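Local coordinates for similarities with probable monooxygenase (Photorhabdus luminescens, PDB 4HB9), which binds flavin-adenine dinucleotide and probably works as a flavin-dependent monooxygenase of the aromatic ring hydroxylase type, at residues A[167-172]-A[313-318]; A[187-192]-A[288-293]; A[223-228]-A[243-248]. All coordinates share one frame; numbering follows the deposited sequence.

Contact 1 of 3, residues A[167-172]-A[313-318]. With FAD (flavin-adenine dinucleotide), chain B; EDO (1,2-ethanediol), chain J.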
loop_
_atom_site.group_PDB
_atom_site.type_symbol
_atom_site.label_atom_id
_atom_site.label_comp_id
_atom_site.label_asym_id
_atom_site.label_seq_id
_atom_site.Cartn_x
_atom_site.Cartn_y
_atom_site.Cartn_z
ATOM N N LYS A 167 -7.077 10.487 10.244
ATOM C CA LYS A 167 -7.764 11.509 11.049
ATOM C C LYS A 167 -7.536 12.905 10.498
ATOM O O LYS A 167 -8.384 13.771 10.656
ATOM C CB LYS A 167 -7.310 11.485 12.512
ATOM C CG LYS A 167 -7.572 10.192 13.251
ATOM C CD LYS A 167 -9.012 9.726 13.171
ATOM C CE LYS A 167 -9.186 8.366 13.851
ATOM N NZ LYS A 167 -8.706 8.377 15.270
ATOM N N VAL A 168 -6.397 13.129 9.844
ATOM C CA VAL A 168 -6.145 14.418 9.221
ATOM C C VAL A 168 -7.174 14.659 8.135
ATOM O O VAL A 168 -7.755 15.741 8.089
ATOM C CB VAL A 168 -4.724 14.546 8.641
ATOM C CG1 VAL A 168 -4.534 15.909 7.978
ATOM C CG2 VAL A 168 -3.703 14.341 9.735
ATOM N N ARG A 169 -7.380 13.668 7.254
ATOM C CA ARG A 169 -8.395 13.776 6.193
ATOM C C ARG A 169 -9.791 13.958 6.788
ATOM O O ARG A 169 -10.597 14.757 6.290
ATOM C CB ARG A 169 -8.432 12.534 5.277
ATOM C CG ARG A 169 -9.413 12.693 4.103
ATOM C CD ARG A 169 -9.931 11.397 3.494
ATOM N NE ARG A 169 -10.579 10.489 4.449
ATOM C CZ ARG A 169 -10.133 9.275 4.780
ATOM N NH1 ARG A 169 -10.805 8.528 5.648
ATOM N NH2 ARG A 169 -9.009 8.797 4.266
ATOM N N LYS A 170 -10.071 13.209 7.842
ATOM C CA LYS A 170 -11.403 13.256 8.449
ATOM C C LYS A 170 -11.690 14.662 8.990
ATOM O O LYS A 170 -12.824 15.120 8.944
ATOM C CB LYS A 170 -11.551 12.187 9.535
ATOM C CG LYS A 170 -11.861 10.780 9.029
ATOM C CD LYS A 170 -11.683 9.761 10.156
ATOM C CE LYS A 170 -12.433 8.456 9.967
ATOM N NZ LYS A 170 -12.467 7.968 8.570
ATOM N N GLN A 171 -10.657 15.352 9.465
ATOM C CA GLN A 171 -10.822 16.712 9.961
ATOM C C GLN A 171 -10.836 17.715 8.838
ATOM O O GLN A 171 -11.694 18.587 8.820
ATOM C CB GLN A 171 -9.755 17.095 10.961
ATOM C CG GLN A 171 -9.980 18.497 11.479
ATOM C CD GLN A 171 -9.010 18.956 12.537
ATOM O OE1 GLN A 171 -8.427 18.159 13.294
ATOM N NE2 GLN A 171 -8.861 20.267 12.624
ATOM N N TYR A 172 -9.908 17.580 7.886
ATOM C CA TYR A 172 -9.733 18.550 6.836
ATOM C C TYR A 172 -10.802 18.452 5.747
ATOM O O TYR A 172 -11.309 19.484 5.300
ATOM C CB TYR A 172 -8.330 18.418 6.220
ATOM C CG TYR A 172 -7.973 19.463 5.184
ATOM C CD1 TYR A 172 -8.240 20.814 5.395
ATOM C CD2 TYR A 172 -7.353 19.104 3.996
ATOM C CE1 TYR A 172 -7.894 21.772 4.453
ATOM C CE2 TYR A 172 -7.005 20.049 3.048
ATOM C CZ TYR A 172 -7.285 21.383 3.277
ATOM O OH TYR A 172 -6.920 22.313 2.335
ATOM N N VAL A 313 -2.640 22.822 5.038
ATOM C CA VAL A 313 -2.860 21.399 5.379
ATOM C C VAL A 313 -3.096 20.689 4.059
ATOM O O VAL A 313 -3.909 21.155 3.201
ATOM C CB VAL A 313 -4.119 21.189 6.260
ATOM C CG1 VAL A 313 -4.366 19.716 6.538
ATOM C CG2 VAL A 313 -4.021 21.952 7.574
ATOM N N THR A 314 -2.405 19.563 3.865
ATOM C CA THR A 314 -2.670 18.728 2.710
ATOM C C THR A 314 -2.524 17.232 3.064
ATOM O O THR A 314 -2.314 16.885 4.207
ATOM C CB THR A 314 -1.829 19.150 1.487
ATOM O OG1 THR A 314 -2.338 18.536 0.314
ATOM C CG2 THR A 314 -0.384 18.815 1.608
ATOM N N LEU A 315 -2.703 16.367 2.077
ATOM C CA LEU A 315 -2.735 14.914 2.318
ATOM C C LEU A 315 -1.918 14.190 1.292
ATOM O O LEU A 315 -1.745 14.714 0.183
ATOM C CB LEU A 315 -4.173 14.394 2.229
ATOM C CG LEU A 315 -5.139 15.012 3.242
ATOM C CD1 LEU A 315 -6.574 14.702 2.850
ATOM C CD2 LEU A 315 -4.852 14.582 4.659
ATOM N N LEU A 316 -1.454 12.977 1.634
ATOM C CA LEU A 316 -0.871 12.102 0.625
ATOM C C LEU A 316 -1.090 10.630 0.925
ATOM O O LEU A 316 -1.516 10.276 1.996
ATOM C CB LEU A 316 0.608 12.400 0.342
ATOM C CG LEU A 316 1.757 12.080 1.265
ATOM C CD1 LEU A 316 2.070 10.585 1.382
ATOM C CD2 LEU A 316 2.979 12.798 0.710
ATOM N N GLY A 317 -0.857 9.800 -0.075
ATOM C CA GLY A 317 -0.979 8.361 0.085
ATOM C C GLY A 317 -2.407 7.895 0.256
ATOM O O GLY A 317 -3.337 8.499 -0.295
ATOM N N ASP A 318 -2.566 6.804 1.016
ATOM C CA ASP A 318 -3.871 6.197 1.303
ATOM C C ASP A 318 -4.849 7.144 2.002
ATOM O O ASP A 318 -6.062 7.016 1.805
ATOM C CB ASP A 318 -3.718 4.906 2.110
ATOM C CG ASP A 318 -3.201 3.719 1.257
ATOM O OD1 ASP A 318 -3.057 3.864 0.027
ATOM O OD2 ASP A 318 -2.942 2.634 1.829
HETATM P PA FAD B . 0.930 3.615 5.379
HETATM O O1A FAD B . 2.154 3.074 4.688
HETATM O O2A FAD B . -0.200 2.793 5.897
HETATM O O5B FAD B . 1.422 4.584 6.554
HETATM C C5B FAD B . 0.517 5.246 7.418
HETATM C C4B FAD B . 1.322 5.562 8.664
HETATM O O4B FAD B . 0.575 6.491 9.471
HETATM C C3B FAD B . 1.624 4.324 9.530
HETATM O O3B FAD B . 2.989 4.298 9.952
HETATM C C2B FAD B . 0.672 4.510 10.695
HETATM O O2B FAD B . 1.085 3.926 11.916
HETATM C C1B FAD B . 0.634 6.041 10.806
HETATM N N9A FAD B . -0.528 6.608 11.492
HETATM C C8A FAD B . -1.837 6.290 11.309
HETATM N N7A FAD B . -2.643 7.081 12.074
HETATM C C5A FAD B . -1.821 7.906 12.757
HETATM C C6A FAD B . -2.033 8.975 13.752
HETATM N N6A FAD B . -3.309 9.234 14.123
HETATM N N1A FAD B . -0.953 9.605 14.259
HETATM C C2A FAD B . 0.298 9.307 13.838
HETATM N N3A FAD B . 0.575 8.348 12.934
HETATM C C4A FAD B . -0.444 7.622 12.365
HETATM N N1 FAD B . 1.026 -1.280 -2.906
HETATM C C2 FAD B . 1.719 -1.331 -4.066
HETATM O O2 FAD B . 1.964 -0.270 -4.740
HETATM N N3 FAD B . 2.174 -2.510 -4.530
HETATM C C4 FAD B . 1.949 -3.694 -3.951
HETATM O O4 FAD B . 2.405 -4.751 -4.461
HETATM C C4X FAD B . 1.168 -3.725 -2.711
HETATM N N5 FAD B . 0.903 -4.884 -2.042
HETATM C C5X FAD B . 0.170 -4.851 -0.906
HETATM C C6 FAD B . -0.131 -6.026 -0.227
HETATM C C7 FAD B . -0.879 -6.016 0.953
HETATM C C7M FAD B . -1.205 -7.299 1.694
HETATM C C8 FAD B . -1.374 -4.736 1.487
HETATM C C8M FAD B . -2.177 -4.690 2.769
HETATM C C9 FAD B . -1.077 -3.556 0.812
HETATM C C9A FAD B . -0.325 -3.550 -0.363
HETATM N N10 FAD B . -0.031 -2.348 -1.045
HETATM C C10 FAD B . 0.706 -2.401 -2.223
HETATM C "C1'" FAD B . -0.531 -1.036 -0.589
HETATM C "C2'" FAD B . 0.479 -0.269 0.262
HETATM O "O2'" FAD B . 0.997 -1.084 1.299
HETATM C "C3'" FAD B . -0.211 0.949 0.872
HETATM O "O3'" FAD B . -1.021 1.564 -0.130
HETATM C "C4'" FAD B . 0.819 1.957 1.363
HETATM O "O4'" FAD B . 1.304 1.502 2.612
HETATM C "C5'" FAD B . 0.235 3.342 1.542
HETATM O "O5'" FAD B . 1.278 4.177 1.999
HETATM P P FAD B . 0.900 5.331 3.055
HETATM O O1P FAD B . 2.227 5.959 3.407
HETATM O O2P FAD B . -0.218 6.164 2.486
HETATM O O3P FAD B . 0.249 4.642 4.349
HETATM C C1 EDO J . -10.869 23.229 2.044
HETATM O O1 EDO J . -9.839 23.982 2.683
HETATM C C2 EDO J . -11.108 21.934 2.805
HETATM O O2 EDO J . -11.508 22.183 4.156
HETATM O O HOH W 1 -4.845 22.080 1.019
#
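Y172 lays one face of its ring over V313, whose CG1 stands 4.1 Å from the ring centroid and 19° off its normal, a CH-pi contact displaced toward the rim at CG. With CG anti to the backbone N (chi1 -175°), the tyrosine ring is carried out over V313, the two side chains running past each other in opposite directions. Its hydroxyl is hydrogen-bonded to S311, and an ethanediol molecule, probably from the crystallisation liquor, lies over the opposite face. One turn earlier, V168 drops CG1 between V313 CG1 and L315 CD2, the latter 3.6 Å from it. L315 divides its two methyls: CD2 goes to V168, while CD1 sits 3.7 Å from CG of R169, whose aliphatic part crosses the leucine at about a right angle. The R169 guanidinium NH2 is hydrogen-bonded to the carbonyls of S164 and A319. Beyond the strand, D318 holds the cofactor at two points: its N donates to FAD O2P at 2.8 Å, and its OD2 accepts from FAD O3' at 2.9 Å. Helix 167-172 thus packs on strand 313-315, an outermost strand of the parallel Rossmann-type sheet, between strand 132-137 and helices 330-349 and 355-386.

Contact 2 of 3, residues A[187-192]-A[288-293]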
loop_
_atom_site.group_PDB
_atom_site.type_symbol
_atom_site.label_atom_id
_atom_site.label_comp_id
_atom_site.label_asym_id
_atom_site.label_seq_id
_atom_site.Cartn_x
_atom_site.Cartn_y
_atom_site.Cartn_z
ATOM N N ILE A 187 -6.864 -13.324 0.925
ATOM C CA ILE A 187 -5.471 -13.316 0.480
ATOM C C ILE A 187 -4.672 -14.266 1.374
ATOM O O ILE A 187 -4.740 -14.170 2.606
ATOM C CB ILE A 187 -4.862 -11.913 0.609
ATOM C CG1 ILE A 187 -5.714 -10.875 -0.140
ATOM C CG2 ILE A 187 -3.416 -11.891 0.091
ATOM C CD1 ILE A 187 -5.236 -9.435 0.002
ATOM N N GLY A 188 -3.934 -15.186 0.764
ATOM C CA GLY A 188 -3.029 -16.059 1.517
ATOM C C GLY A 188 -1.654 -16.115 0.882
ATOM O O GLY A 188 -1.474 -15.705 -0.270
ATOM N N ARG A 189 -0.682 -16.616 1.640
ATOM C CA ARG A 189 0.657 -16.801 1.132
ATOM C C ARG A 189 1.126 -18.192 1.461
ATOM O O ARG A 189 0.760 -18.755 2.493
ATOM C CB ARG A 189 1.621 -15.771 1.736
ATOM C CG ARG A 189 1.837 -15.916 3.243
ATOM C CD ARG A 189 2.783 -14.879 3.832
ATOM N NE ARG A 189 3.419 -15.432 5.047
ATOM C CZ ARG A 189 4.559 -15.005 5.595
ATOM N NH1 ARG A 189 5.195 -13.946 5.125
ATOM N NH2 ARG A 189 5.082 -15.646 6.652
ATOM N N ALA A 190 1.981 -18.723 0.601
ATOM C CA ALA A 190 2.600 -20.015 0.845
ATOM C C ALA A 190 4.084 -19.938 0.563
ATOM O O ALA A 190 4.480 -19.554 -0.529
ATOM C CB ALA A 190 1.951 -21.060 -0.034
ATOM N N ARG A 191 4.898 -20.331 1.536
ATOM C CA ARG A 191 6.354 -20.303 1.369
ATOM C C ARG A 191 6.819 -21.261 0.269
ATOM O O ARG A 191 6.415 -22.442 0.234
ATOM C CB ARG A 191 7.018 -20.649 2.675
ATOM C CG ARG A 191 8.516 -20.502 2.629
ATOM C CD ARG A 191 9.118 -20.665 4.005
ATOM N NE ARG A 191 10.560 -20.571 3.914
ATOM C CZ ARG A 191 11.396 -20.950 4.875
ATOM N NH1 ARG A 191 10.939 -21.454 6.011
ATOM N NH2 ARG A 191 12.698 -20.827 4.696
ATOM N N LEU A 192 7.650 -20.770 -0.638
ATOM C CA LEU A 192 8.178 -21.605 -1.717
ATOM C C LEU A 192 9.380 -22.376 -1.225
ATOM O O LEU A 192 10.530 -22.028 -1.516
ATOM C CB LEU A 192 8.572 -20.798 -2.944
ATOM C CG LEU A 192 7.408 -20.563 -3.886
ATOM C CD1 LEU A 192 7.775 -19.575 -4.987
ATOM C CD2 LEU A 192 6.943 -21.887 -4.495
ATOM N N GLN A 288 -1.417 -25.489 1.397
ATOM C CA GLN A 288 -0.060 -25.306 1.912
ATOM C C GLN A 288 0.221 -23.892 2.343
ATOM O O GLN A 288 1.380 -23.532 2.580
ATOM C CB GLN A 288 0.945 -25.742 0.845
ATOM C CG GLN A 288 0.841 -27.232 0.544
ATOM C CD GLN A 288 0.995 -28.043 1.816
ATOM O OE1 GLN A 288 1.850 -27.725 2.657
ATOM N NE2 GLN A 288 0.131 -29.044 2.011
ATOM N N SER A 289 -0.823 -23.078 2.457
ATOM C CA SER A 289 -0.626 -21.701 2.865
ATOM C C SER A 289 -0.387 -21.564 4.378
ATOM O O SER A 289 -0.690 -22.441 5.183
ATOM C CB SER A 289 -1.783 -20.827 2.367
ATOM O OG SER A 289 -1.749 -20.803 0.944
ATOM N N ASP A 290 0.192 -20.432 4.730
ATOM C CA ASP A 290 0.593 -20.084 6.077
ATOM C C ASP A 290 -0.622 -19.714 6.924
ATOM O O ASP A 290 -1.245 -18.689 6.676
ATOM C CB ASP A 290 1.532 -18.875 5.939
ATOM C CG ASP A 290 1.836 -18.184 7.248
ATOM O OD1 ASP A 290 1.419 -18.652 8.340
ATOM O OD2 ASP A 290 2.538 -17.157 7.177
HETATM N N MSE A 291 -0.921 -20.485 7.963
HETATM C CA MSE A 291 -2.125 -20.240 8.794
HETATM C C MSE A 291 -2.088 -18.994 9.645
HETATM O O MSE A 291 -3.114 -18.576 10.182
HETATM C CB MSE A 291 -2.402 -21.440 9.698
HETATM C CG MSE A 291 -2.814 -22.661 8.869
HETATM SE SE MSE A 291 -2.445 -24.362 9.815
HETATM C CE MSE A 291 -0.476 -24.302 9.969
ATOM N N GLU A 292 -0.923 -18.372 9.781
ATOM C CA GLU A 292 -0.806 -17.088 10.494
ATOM C C GLU A 292 -1.002 -15.832 9.632
ATOM O O GLU A 292 -1.061 -14.712 10.168
ATOM C CB GLU A 292 0.575 -16.979 11.136
ATOM C CG GLU A 292 0.598 -17.135 12.638
ATOM C CD GLU A 292 1.812 -16.441 13.211
ATOM O OE1 GLU A 292 2.935 -16.749 12.749
ATOM O OE2 GLU A 292 1.638 -15.555 14.078
ATOM N N ASN A 293 -1.061 -15.993 8.315
ATOM C CA ASN A 293 -1.138 -14.846 7.408
ATOM C C ASN A 293 -2.215 -15.058 6.324
ATOM O O ASN A 293 -1.891 -15.065 5.141
ATOM C CB ASN A 293 0.231 -14.575 6.741
ATOM C CG ASN A 293 1.270 -13.990 7.703
ATOM O OD1 ASN A 293 1.421 -12.768 7.796
ATOM N ND2 ASN A 293 1.994 -14.855 8.416
HETATM O O HOH W 2 -1.608 -17.305 4.264
HETATM O O HOH W 3 3.452 -21.871 3.636
#
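Q288, just past helix 280-287, meets A190 through its backbone: its O lies 3.6 Å from A190 CB, and a water links the same oxygen to R191 N. At S289 the chain comes close to the strand, with CB 3.3 Å from R189 O; its hydroxyl is hydrogen-bonded to W246 and to the carbonyl of L285. D290 supplies the main polar anchor. Its N donates to R189 O at 2.9 Å, almost straight at 171°, and its carboxylate returns to the side chain of the same arginine. R189 NE and NH2 both grip D290 OD2 side-on in a salt bridge, with the guanidinium and carboxylate planes 46° apart. R189 NE, 2.9 Å from D290 OD2, meets the anti lone pair of that oxygen. The arginine reaches it because CG sits between its backbone N and carbonyl carbon (chi1 66°) and the chain then runs extended to NE. D290 OD1 accepts from E292 N at 2.8 Å, closing an Asx turn. N293 ND2 is a third donor to D290 OD2, 2.7 Å away and above the carboxylate plane; the same ND2 also lies over one face of the R189 guanidinium. R189 NH1 is bound to the carbonyls of G42 and P228. This is an Asx turn at the start of a type I beta turn, D290 to N293, in the loop between helix 280-287 and strand 295-301, fastened to strand 179-191.

Contact 3 of 3, residues A[223-228]-A[243-248]; sequences SMWRAP and FIVWVY
Four backbone hydrogen bonds, each 2.9 Å from N to O, join S223 to V245 and W225 to F243 in both directions, making two hydrogen-bonded antiparallel pairs. V245 N meets S223 O from 48° above the carbonyl plane. Between them M224 and I244 form a non-hydrogen-bonded pair, where M224 CA approaches F243 O to 3.2 Å in a CA-H...O contact. Outward from the backbone, the side chains of S223, W225, F243 and V245 share one face of the sheet. Here V245 sits over the W225 indole and crosses it at about a right angle. Its CG2 is 3.7 Å from the centroid of the six-membered ring and 14° off the normal, a CH-pi contact, while CB lies over the centre of the whole ring system. The valine places CG2 anti to its backbone N and CG1 in the cramped position between N and carbonyl carbon (chi1 47°), bringing CG1 within 3.4 Å of S223 C. Farther along, F243 turns an edge to A227 O, 3.4 Å from CE2, and packs its CD2 on A227 CB; R189 makes a cation-pi contact with this ring. The pairing is that of a beta hairpin, strands 218-228 and 240-251, at the centre of the mixed sheet, and through W225 its V245-bearing face borders the FAD pocket.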
loop_
_atom_site.group_PDB
_atom_site.type_symbol
_atom_site.label_atom_id
_atom_site.label_comp_id
_atom_site.label_asym_id
_atom_site.label_seq_id
_atom_site.Cartn_x
_atom_site.Cartn_y
_atom_site.Cartn_z
ATOM N N SER A 223 0.414 -14.699 -7.601
ATOM C CA SER A 223 1.664 -14.001 -7.889
ATOM C C SER A 223 2.685 -14.355 -6.849
ATOM O O SER A 223 2.562 -15.417 -6.218
ATOM C CB SER A 223 1.420 -12.490 -7.969
ATOM O OG SER A 223 2.578 -11.813 -8.455
HETATM N N MSE A 224 3.687 -13.490 -6.650
HETATM C CA MSE A 224 4.743 -13.776 -5.687
HETATM C C MSE A 224 5.106 -12.582 -4.863
HETATM O O MSE A 224 5.045 -11.445 -5.342
HETATM C CB MSE A 224 5.976 -14.264 -6.455
HETATM C CG MSE A 224 5.842 -15.774 -6.692
HETATM SE SE MSE A 224 7.458 -16.534 -7.519
HETATM C CE MSE A 224 8.710 -16.118 -6.076
ATOM N N TRP A 225 5.456 -12.835 -3.611
ATOM C CA TRP A 225 5.986 -11.821 -2.717
ATOM C C TRP A 225 7.348 -12.257 -2.178
ATOM O O TRP A 225 7.598 -13.435 -1.958
ATOM C CB TRP A 225 5.111 -11.667 -1.497
ATOM C CG TRP A 225 3.833 -10.899 -1.646
ATOM C CD1 TRP A 225 3.527 -9.943 -2.559
ATOM C CD2 TRP A 225 2.691 -11.015 -0.780
ATOM N NE1 TRP A 225 2.238 -9.476 -2.331
ATOM C CE2 TRP A 225 1.714 -10.124 -1.247
ATOM C CE3 TRP A 225 2.398 -11.810 0.326
ATOM C CZ2 TRP A 225 0.467 -10.006 -0.633
ATOM C CZ3 TRP A 225 1.169 -11.665 0.950
ATOM C CH2 TRP A 225 0.233 -10.778 0.471
ATOM N N ARG A 226 8.175 -11.275 -1.877
ATOM C CA ARG A 226 9.257 -11.461 -0.940
ATOM C C ARG A 226 8.748 -11.029 0.429
ATOM O O ARG A 226 8.140 -9.975 0.565
ATOM C CB ARG A 226 10.486 -10.708 -1.429
ATOM C CG ARG A 226 11.096 -11.529 -2.564
ATOM C CD ARG A 226 12.383 -11.014 -3.048
ATOM N NE ARG A 226 13.457 -11.054 -2.062
ATOM C CZ ARG A 226 14.281 -12.080 -1.865
ATOM N NH1 ARG A 226 14.104 -13.228 -2.518
ATOM N NH2 ARG A 226 15.272 -11.960 -0.986
ATOM N N ALA A 227 8.912 -11.879 1.426
ATOM C CA ALA A 227 8.317 -11.640 2.731
ATOM C C ALA A 227 9.047 -12.407 3.821
ATOM O O ALA A 227 9.723 -13.375 3.539
ATOM C CB ALA A 227 6.847 -12.032 2.701
ATOM N N PRO A 228 8.895 -11.991 5.070
ATOM C CA PRO A 228 9.556 -12.695 6.149
ATOM C C PRO A 228 8.924 -14.065 6.488
ATOM O O PRO A 228 7.711 -14.218 6.513
ATOM C CB PRO A 228 9.473 -11.722 7.316
ATOM C CG PRO A 228 8.398 -10.755 6.984
ATOM C CD PRO A 228 8.136 -10.812 5.521
ATOM N N PHE A 243 7.413 -16.246 -1.509
ATOM C CA PHE A 243 6.105 -16.770 -1.193
ATOM C C PHE A 243 5.244 -16.672 -2.436
ATOM O O PHE A 243 5.282 -15.640 -3.132
ATOM C CB PHE A 243 5.443 -15.952 -0.072
ATOM C CG PHE A 243 5.969 -16.272 1.293
ATOM C CD1 PHE A 243 5.274 -17.119 2.142
ATOM C CD2 PHE A 243 7.167 -15.727 1.729
ATOM C CE1 PHE A 243 5.762 -17.439 3.391
ATOM C CE2 PHE A 243 7.684 -16.078 2.971
ATOM C CZ PHE A 243 6.960 -16.910 3.810
ATOM N N ILE A 244 4.450 -17.713 -2.695
ATOM C CA ILE A 244 3.348 -17.570 -3.636
ATOM C C ILE A 244 2.239 -16.848 -2.881
ATOM O O ILE A 244 1.946 -17.158 -1.720
ATOM C CB ILE A 244 2.863 -18.924 -4.208
ATOM C CG1 ILE A 244 4.002 -19.574 -4.980
ATOM C CG2 ILE A 244 1.642 -18.727 -5.102
ATOM C CD1 ILE A 244 3.658 -20.884 -5.662
ATOM N N VAL A 245 1.661 -15.851 -3.519
ATOM C CA VAL A 245 0.524 -15.183 -2.957
ATOM C C VAL A 245 -0.660 -15.537 -3.819
ATOM O O VAL A 245 -0.572 -15.507 -5.049
ATOM C CB VAL A 245 0.710 -13.646 -2.796
ATOM C CG1 VAL A 245 1.276 -12.958 -4.032
ATOM C CG2 VAL A 245 -0.611 -12.988 -2.391
ATOM N N TRP A 246 -1.767 -15.874 -3.175
ATOM C CA TRP A 246 -3.041 -16.066 -3.895
ATOM C C TRP A 246 -4.115 -15.138 -3.353
ATOM O O TRP A 246 -4.149 -14.805 -2.148
ATOM C CB TRP A 246 -3.495 -17.517 -3.861
ATOM C CG TRP A 246 -3.633 -18.121 -2.502
ATOM C CD1 TRP A 246 -2.682 -18.831 -1.828
ATOM C CD2 TRP A 246 -4.765 -18.041 -1.623
ATOM N NE1 TRP A 246 -3.149 -19.210 -0.604
ATOM C CE2 TRP A 246 -4.424 -18.746 -0.442
ATOM C CE3 TRP A 246 -6.025 -17.458 -1.718
ATOM C CZ2 TRP A 246 -5.298 -18.893 0.612
ATOM C CZ3 TRP A 246 -6.888 -17.581 -0.656
ATOM C CH2 TRP A 246 -6.524 -18.291 0.501
ATOM N N VAL A 247 -4.997 -14.711 -4.250
ATOM C CA VAL A 247 -6.074 -13.803 -3.869
ATOM C C VAL A 247 -7.375 -14.315 -4.448
ATOM O O VAL A 247 -7.515 -14.390 -5.661
ATOM C CB VAL A 247 -5.830 -12.369 -4.360
ATOM C CG1 VAL A 247 -6.903 -11.465 -3.805
ATOM C CG2 VAL A 247 -4.448 -11.870 -3.939
ATOM N N TYR A 248 -8.283 -14.739 -3.583
ATOM C CA TYR A 248 -9.596 -15.198 -4.035
ATOM C C TYR A 248 -10.511 -14.009 -3.977
ATOM O O TYR A 248 -10.592 -13.352 -2.941
ATOM C CB TYR A 248 -10.154 -16.340 -3.169
ATOM C CG TYR A 248 -11.585 -16.700 -3.507
ATOM C CD1 TYR A 248 -11.909 -17.416 -4.666
ATOM C CD2 TYR A 248 -12.609 -16.282 -2.711
ATOM C CE1 TYR A 248 -13.224 -17.696 -4.990
ATOM C CE2 TYR A 248 -13.926 -16.572 -3.006
ATOM C CZ TYR A 248 -14.238 -17.266 -4.139
ATOM O OH TYR A 248 -15.569 -17.524 -4.400
#

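In the fold
From the N terminus, the chain forms its dinucleotide-binding strands before helix 167-172 opens the widest of the three loops, which contact 1 closes at strand 313-315 after 140 intervening residues. Strand 179-191 follows soon after and begins the loop that contact 2 closes at 288-293. Contact 3 shuts the shortest loop, from 223-228 to 243-248, within that of contact 2, so the three nest and none cross. Contacts 2 and 3 have centres 8 Å apart and meet where strands 179-191 and 240-251 are neighbours in the mixed sheet. Contact 1 lies on the opposite side of the chain's centre, about 30 Å from contact 3 between centres, in the parallel-sheet part, and FAD extends between the two regions.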